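PDB 2NZC: iron-only hydrogenase system regulator from Thermotoga maritima, which is of undetermined function but probably regulates the iron-only hydrogenase system. Local coordinates for residues D[25-30]-D[63-68]; D[19-24]-D[49-54]. All coordinates share one frame; numbering follows the deposited sequence.

Interaction 1 of 2, residues D[25-30]-D[63-68]; sequences NELLHN and GALSGK
No ring, amide or other flat group takes part where Leu27 and Leu28 meet Leu65 and Lys68, so the contact has neither faces nor edges and is made by aliphatic side-chain carbons, with Leu27 CD2 also close to the backbone C of Lys68. The short helical segments 25-30 and 63-68 run antiparallel at 176°, their axes 10.9 Å apart. Leu27 projects into the gap and meets Lys68 at about a right angle: its CD2 lies 3.5 Å from Lys68 CB, tighter than usual van der Waals contact, and its CD1 is 3.8 Å from Lys68 CD. The lysine thus contributes CB and CD of its aliphatic chain, while the amino end, bent at chi4 (-62°), turns off from the helix pair. Next to this pair, Leu65 has CG anti to the backbone N (chi1 -180°), which carries CD1 across to 4.1 Å from Leu27 CG and 3.9 Å from Leu28 CD2. Replacing Leu27 by an alanine would probably strip Lys68 CB and CD of their apolar partner and open a gap between the helices. Phe31 and Ile72 extend the packing. Both helices lie on one side of a 2-3-1-4 sheet in a βαββαβ chain, the ferredoxin-like topology of ACT domains.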
loop_
_atom_site.group_PDB
_atom_site.type_symbol
_atom_site.label_atom_id
_atom_site.label_comp_id
_atom_site.label_asym_id
_atom_site.label_seq_id
_atom_site.Cartn_x
_atom_site.Cartn_y
_atom_site.Cartn_z
ATOM N N ASN D 25 -4.415 -7.299 -15.227
ATOM C CA ASN D 25 -2.999 -6.933 -15.306
ATOM C C ASN D 25 -2.583 -6.373 -16.657
ATOM O O ASN D 25 -1.803 -5.432 -16.722
ATOM C CB ASN D 25 -2.087 -8.115 -14.950
ATOM C CG ASN D 25 -2.040 -8.379 -13.478
ATOM O OD1 ASN D 25 -2.112 -7.456 -12.663
ATOM N ND2 ASN D 25 -1.934 -9.654 -13.111
ATOM N N GLU D 26 -3.098 -6.944 -17.736
ATOM C CA GLU D 26 -2.766 -6.435 -19.057
ATOM C C GLU D 26 -3.288 -5.007 -19.228
ATOM O O GLU D 26 -2.601 -4.149 -19.776
ATOM C CB GLU D 26 -3.292 -7.362 -20.142
ATOM C CG GLU D 26 -2.554 -8.705 -20.173
ATOM C CD GLU D 26 -3.131 -9.684 -21.174
ATOM O OE1 GLU D 26 -4.158 -9.352 -21.814
ATOM O OE2 GLU D 26 -2.546 -10.787 -21.325
ATOM N N LEU D 27 -4.505 -4.777 -18.742
ATOM C CA LEU D 27 -5.147 -3.476 -18.787
ATOM C C LEU D 27 -4.409 -2.394 -18.012
ATOM O O LEU D 27 -4.150 -1.303 -18.540
ATOM C CB LEU D 27 -6.580 -3.589 -18.261
ATOM C CG LEU D 27 -7.612 -2.651 -18.877
ATOM C CD1 LEU D 27 -7.468 -2.599 -20.392
ATOM C CD2 LEU D 27 -8.982 -3.174 -18.471
ATOM N N LEU D 28 -4.103 -2.684 -16.754
ATOM C CA LEU D 28 -3.366 -1.770 -15.885
ATOM C C LEU D 28 -1.935 -1.499 -16.372
ATOM O O LEU D 28 -1.422 -0.399 -16.180
ATOM C CB LEU D 28 -3.343 -2.307 -14.452
ATOM C CG LEU D 28 -4.730 -2.516 -13.822
ATOM C CD1 LEU D 28 -4.591 -2.871 -12.353
ATOM C CD2 LEU D 28 -5.669 -1.313 -14.039
ATOM N N HIS D 29 -1.290 -2.493 -16.982
ATOM C CA HIS D 29 -0.028 -2.260 -17.696
ATOM C C HIS D 29 -0.235 -1.211 -18.799
ATOM O O HIS D 29 0.547 -0.271 -18.919
ATOM C CB HIS D 29 0.493 -3.577 -18.283
ATOM C CG HIS D 29 1.630 -3.419 -19.250
ATOM N ND1 HIS D 29 1.461 -3.491 -20.619
ATOM C CD2 HIS D 29 2.952 -3.213 -19.047
ATOM C CE1 HIS D 29 2.631 -3.336 -21.217
ATOM N NE2 HIS D 29 3.552 -3.162 -20.284
ATOM N N ASN D 30 -1.290 -1.371 -19.604
ATOM C CA ASN D 30 -1.563 -0.428 -20.678
ATOM C C ASN D 30 -1.727 0.999 -20.184
ATOM O O ASN D 30 -1.312 1.942 -20.849
ATOM C CB ASN D 30 -2.801 -0.836 -21.492
ATOM C CG ASN D 30 -2.593 -2.105 -22.313
ATOM O OD1 ASN D 30 -1.492 -2.672 -22.383
ATOM N ND2 ASN D 30 -3.670 -2.555 -22.949
ATOM N N GLY D 63 -12.373 7.096 -18.011
ATOM C CA GLY D 63 -13.531 6.495 -18.695
ATOM C C GLY D 63 -13.182 5.257 -19.495
ATOM O O GLY D 63 -13.901 4.252 -19.441
ATOM N N ALA D 64 -12.072 5.332 -20.232
ATOM C CA ALA D 64 -11.571 4.200 -21.009
ATOM C C ALA D 64 -11.242 3.028 -20.093
ATOM O O ALA D 64 -11.628 1.891 -20.381
ATOM C CB ALA D 64 -10.332 4.603 -21.849
ATOM N N LEU D 65 -10.560 3.321 -18.986
ATOM C CA LEU D 65 -10.106 2.313 -18.047
ATOM C C LEU D 65 -11.288 1.621 -17.344
ATOM O O LEU D 65 -11.373 0.395 -17.294
ATOM C CB LEU D 65 -9.152 2.942 -17.010
ATOM C CG LEU D 65 -8.564 2.014 -15.941
ATOM C CD1 LEU D 65 -7.863 0.774 -16.574
ATOM C CD2 LEU D 65 -7.611 2.769 -14.998
ATOM N N SER D 66 -12.184 2.427 -16.797
ATOM C CA SER D 66 -13.417 1.962 -16.161
ATOM C C SER D 66 -14.323 1.104 -17.064
ATOM O O SER D 66 -14.826 0.055 -16.632
ATOM C CB SER D 66 -14.179 3.176 -15.631
ATOM O OG SER D 66 -13.380 3.812 -14.624
ATOM N N GLY D 67 -14.523 1.552 -18.303
ATOM C CA GLY D 67 -15.321 0.806 -19.288
ATOM C C GLY D 67 -14.717 -0.561 -19.521
ATOM O O GLY D 67 -15.425 -1.561 -19.564
ATOM N N LYS D 68 -13.391 -0.601 -19.637
ATOM C CA LYS D 68 -12.679 -1.833 -19.966
ATOM C C LYS D 68 -12.637 -2.827 -18.811
ATOM O O LYS D 68 -12.920 -4.015 -19.010
ATOM C CB LYS D 68 -11.273 -1.522 -20.497
ATOM C CG LYS D 68 -11.293 -0.844 -21.867
ATOM C CD LYS D 68 -9.902 -0.387 -22.278
ATOM C CE LYS D 68 -9.941 0.429 -23.561
ATOM N NZ LYS D 68 -10.471 -0.380 -24.702
#

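Interaction 2 of 2, residues D[19-24]-D[49-54]; sequences KAYRQV and AIIFLV
Tyr21 and Val24, one helical turn apart, hang over Ile51 of an extended strand, and the backbones stay well separated: the closest CA pairs are Tyr21 to Ala49 at 8.7 Å and Val24 to Ile51 at 9.9 Å. Segment 19-24 keeps regular helical bonding, with Val24 N to Ala20 O at 3.1 Å. Segment 49-54 is a strand bonded to neighbours at both edges, since Ala49, Ile51 and Leu53 pair with strand 6-15 and Ile50 and Phe52 with strand 35-43. Alternation along it directs Ala49 and Ile51 to the helix. This is the helix-on-sheet layer of a ferredoxin-like βαββαβ fold, in which helix 18-30 follows the first strand and rests on the sheet. Across the layer the direct contacts converge on one methyl group, Ile51 CD1. Val24 meets it tip to tip, CG1 at 3.8 Å from that CD1; CG1 is anti to the backbone N (chi1 173°), which sets this branch against Ile51. Tyr21 crosses Ile51 obliquely, its CE1 being 4.2 Å from Ile51 CD1, in looser contact than the valine. Val14 also packs on Ile51, and Arg38 touches both Tyr21 and Ile51. On the other sheet face, Phe52 stacks with Phe52 of the second subunit, while Ile50 packs on Leu82 of that subunit.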
loop_
_atom_site.group_PDB
_atom_site.type_symbol
_atom_site.label_atom_id
_atom_site.label_comp_id
_atom_site.label_asym_id
_atom_site.label_seq_id
_atom_site.Cartn_x
_atom_site.Cartn_y
_atom_site.Cartn_z
ATOM N N LYS D 19 -7.467 -16.254 -15.720
ATOM C CA LYS D 19 -7.935 -15.360 -16.783
ATOM C C LYS D 19 -8.235 -13.948 -16.272
ATOM O O LYS D 19 -7.689 -12.969 -16.795
ATOM C CB LYS D 19 -9.184 -15.944 -17.436
ATOM C CG LYS D 19 -9.556 -15.342 -18.787
ATOM C CD LYS D 19 -10.629 -16.201 -19.447
ATOM C CE LYS D 19 -10.913 -15.792 -20.889
ATOM N NZ LYS D 19 -11.661 -14.484 -20.977
ATOM N N ALA D 20 -9.100 -13.859 -15.257
ATOM C CA ALA D 20 -9.514 -12.571 -14.701
ATOM C C ALA D 20 -8.307 -11.753 -14.266
ATOM O O ALA D 20 -8.186 -10.586 -14.607
ATOM C CB ALA D 20 -10.477 -12.760 -13.550
ATOM N N TYR D 21 -7.395 -12.373 -13.532
ATOM C CA TYR D 21 -6.226 -11.647 -13.095
ATOM C C TYR D 21 -5.331 -11.216 -14.266
ATOM O O TYR D 21 -4.828 -10.104 -14.267
ATOM C CB TYR D 21 -5.464 -12.393 -11.986
ATOM C CG TYR D 21 -4.629 -11.445 -11.152
ATOM C CD1 TYR D 21 -4.749 -10.061 -11.315
ATOM C CD2 TYR D 21 -3.738 -11.917 -10.191
ATOM C CE1 TYR D 21 -3.996 -9.165 -10.565
ATOM C CE2 TYR D 21 -2.968 -11.020 -9.432
ATOM C CZ TYR D 21 -3.107 -9.651 -9.640
ATOM O OH TYR D 21 -2.377 -8.758 -8.901
ATOM N N ARG D 22 -5.170 -12.083 -15.260
ATOM C CA ARG D 22 -4.359 -11.793 -16.450
ATOM C C ARG D 22 -4.884 -10.565 -17.199
ATOM O O ARG D 22 -4.121 -9.650 -17.504
ATOM C CB ARG D 22 -4.286 -13.017 -17.359
ATOM C CG ARG D 22 -3.510 -12.813 -18.673
ATOM C CD ARG D 22 -3.253 -14.120 -19.427
ATOM N NE ARG D 22 -4.487 -14.804 -19.821
ATOM C CZ ARG D 22 -4.832 -16.037 -19.440
ATOM N NH1 ARG D 22 -5.982 -16.558 -19.848
ATOM N NH2 ARG D 22 -4.032 -16.760 -18.659
ATOM N N GLN D 23 -6.191 -10.530 -17.449
ATOM C CA GLN D 23 -6.815 -9.419 -18.164
ATOM C C GLN D 23 -6.735 -8.095 -17.411
ATOM O O GLN D 23 -6.456 -7.077 -18.014
ATOM C CB GLN D 23 -8.266 -9.724 -18.484
ATOM C CG GLN D 23 -8.485 -10.796 -19.531
ATOM C CD GLN D 23 -9.866 -11.359 -19.410
ATOM O OE1 GLN D 23 -10.318 -11.655 -18.298
ATOM N NE2 GLN D 23 -10.559 -11.502 -20.530
ATOM N N VAL D 24 -6.993 -8.106 -16.104
ATOM C CA VAL D 24 -6.830 -6.896 -15.290
ATOM C C VAL D 24 -5.382 -6.391 -15.376
ATOM O O VAL D 24 -5.153 -5.191 -15.597
ATOM C CB VAL D 24 -7.261 -7.097 -13.794
ATOM C CG1 VAL D 24 -6.918 -5.875 -12.936
ATOM C CG2 VAL D 24 -8.744 -7.380 -13.706
ATOM N N ALA D 49 -9.230 -10.982 -4.935
ATOM C CA ALA D 49 -8.104 -10.108 -4.762
ATOM C C ALA D 49 -8.691 -8.734 -4.786
ATOM O O ALA D 49 -9.626 -8.491 -5.560
ATOM C CB ALA D 49 -7.144 -10.278 -5.890
ATOM N N ILE D 50 -8.153 -7.852 -3.946
ATOM C CA ILE D 50 -8.531 -6.426 -3.929
ATOM C C ILE D 50 -7.383 -5.629 -4.514
ATOM O O ILE D 50 -6.217 -5.934 -4.234
ATOM C CB ILE D 50 -8.730 -5.910 -2.483
ATOM C CG1 ILE D 50 -9.884 -6.674 -1.844
ATOM C CG2 ILE D 50 -8.924 -4.362 -2.498
ATOM C CD1 ILE D 50 -9.949 -6.640 -0.300
ATOM N N ILE D 51 -7.694 -4.651 -5.366
ATOM C CA ILE D 51 -6.656 -3.740 -5.905
ATOM C C ILE D 51 -7.160 -2.314 -5.710
ATOM O O ILE D 51 -8.322 -2.002 -6.073
ATOM C CB ILE D 51 -6.368 -3.948 -7.431
ATOM C CG1 ILE D 51 -5.917 -5.360 -7.721
ATOM C CG2 ILE D 51 -5.250 -2.994 -7.917
ATOM C CD1 ILE D 51 -6.066 -5.803 -9.225
ATOM N N PHE D 52 -6.314 -1.478 -5.111
ATOM C CA PHE D 52 -6.586 -0.070 -4.949
ATOM C C PHE D 52 -5.654 0.660 -5.885
ATOM O O PHE D 52 -4.454 0.340 -5.926
ATOM C CB PHE D 52 -6.233 0.415 -3.538
ATOM C CG PHE D 52 -6.977 -0.279 -2.415
ATOM C CD1 PHE D 52 -8.295 0.038 -2.139
ATOM C CD2 PHE D 52 -6.313 -1.160 -1.568
ATOM C CE1 PHE D 52 -8.960 -0.562 -1.066
ATOM C CE2 PHE D 52 -6.991 -1.761 -0.497
ATOM C CZ PHE D 52 -8.290 -1.455 -0.265
ATOM N N LEU D 53 -6.187 1.661 -6.597
ATOM C CA LEU D 53 -5.391 2.522 -7.498
ATOM C C LEU D 53 -5.681 3.989 -7.198
ATOM O O LEU D 53 -6.827 4.365 -6.876
ATOM C CB LEU D 53 -5.780 2.262 -8.981
ATOM C CG LEU D 53 -5.683 0.826 -9.524
ATOM C CD1 LEU D 53 -6.166 0.802 -10.942
ATOM C CD2 LEU D 53 -4.239 0.381 -9.559
ATOM N N VAL D 54 -4.636 4.805 -7.273
ATOM C CA VAL D 54 -4.766 6.268 -7.360
ATOM C C VAL D 54 -4.241 6.644 -8.751
ATOM O O VAL D 54 -3.153 6.202 -9.143
ATOM C CB VAL D 54 -3.943 7.006 -6.257
ATOM C CG1 VAL D 54 -4.143 8.555 -6.407
ATOM C CG2 VAL D 54 -4.412 6.553 -4.865
#

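Helix 18-30 serves both contacts: residues 19-24 lie over strand 48-57 in interaction 2, and residues 25-30 lie beside helix 59-69 in interaction 1. The centres are 10 Å apart, and the two are joined directly where Leu28 CD2 packs 3.8 Å from Leu53 CD1. Along the chain the segments alternate, so the two contacts cross in sequence. Ile72 touches both Leu27 and Val24, while Arg38, already a neighbour of interaction 2, donates a hydrogen bond from NH2 to Asn25 OD1 and also touches Leu53. A bound acetic acid, probably from the crystallisation liquor, sits about 4 Å from the side chain of Tyr21; that alone establishes no functional pocket.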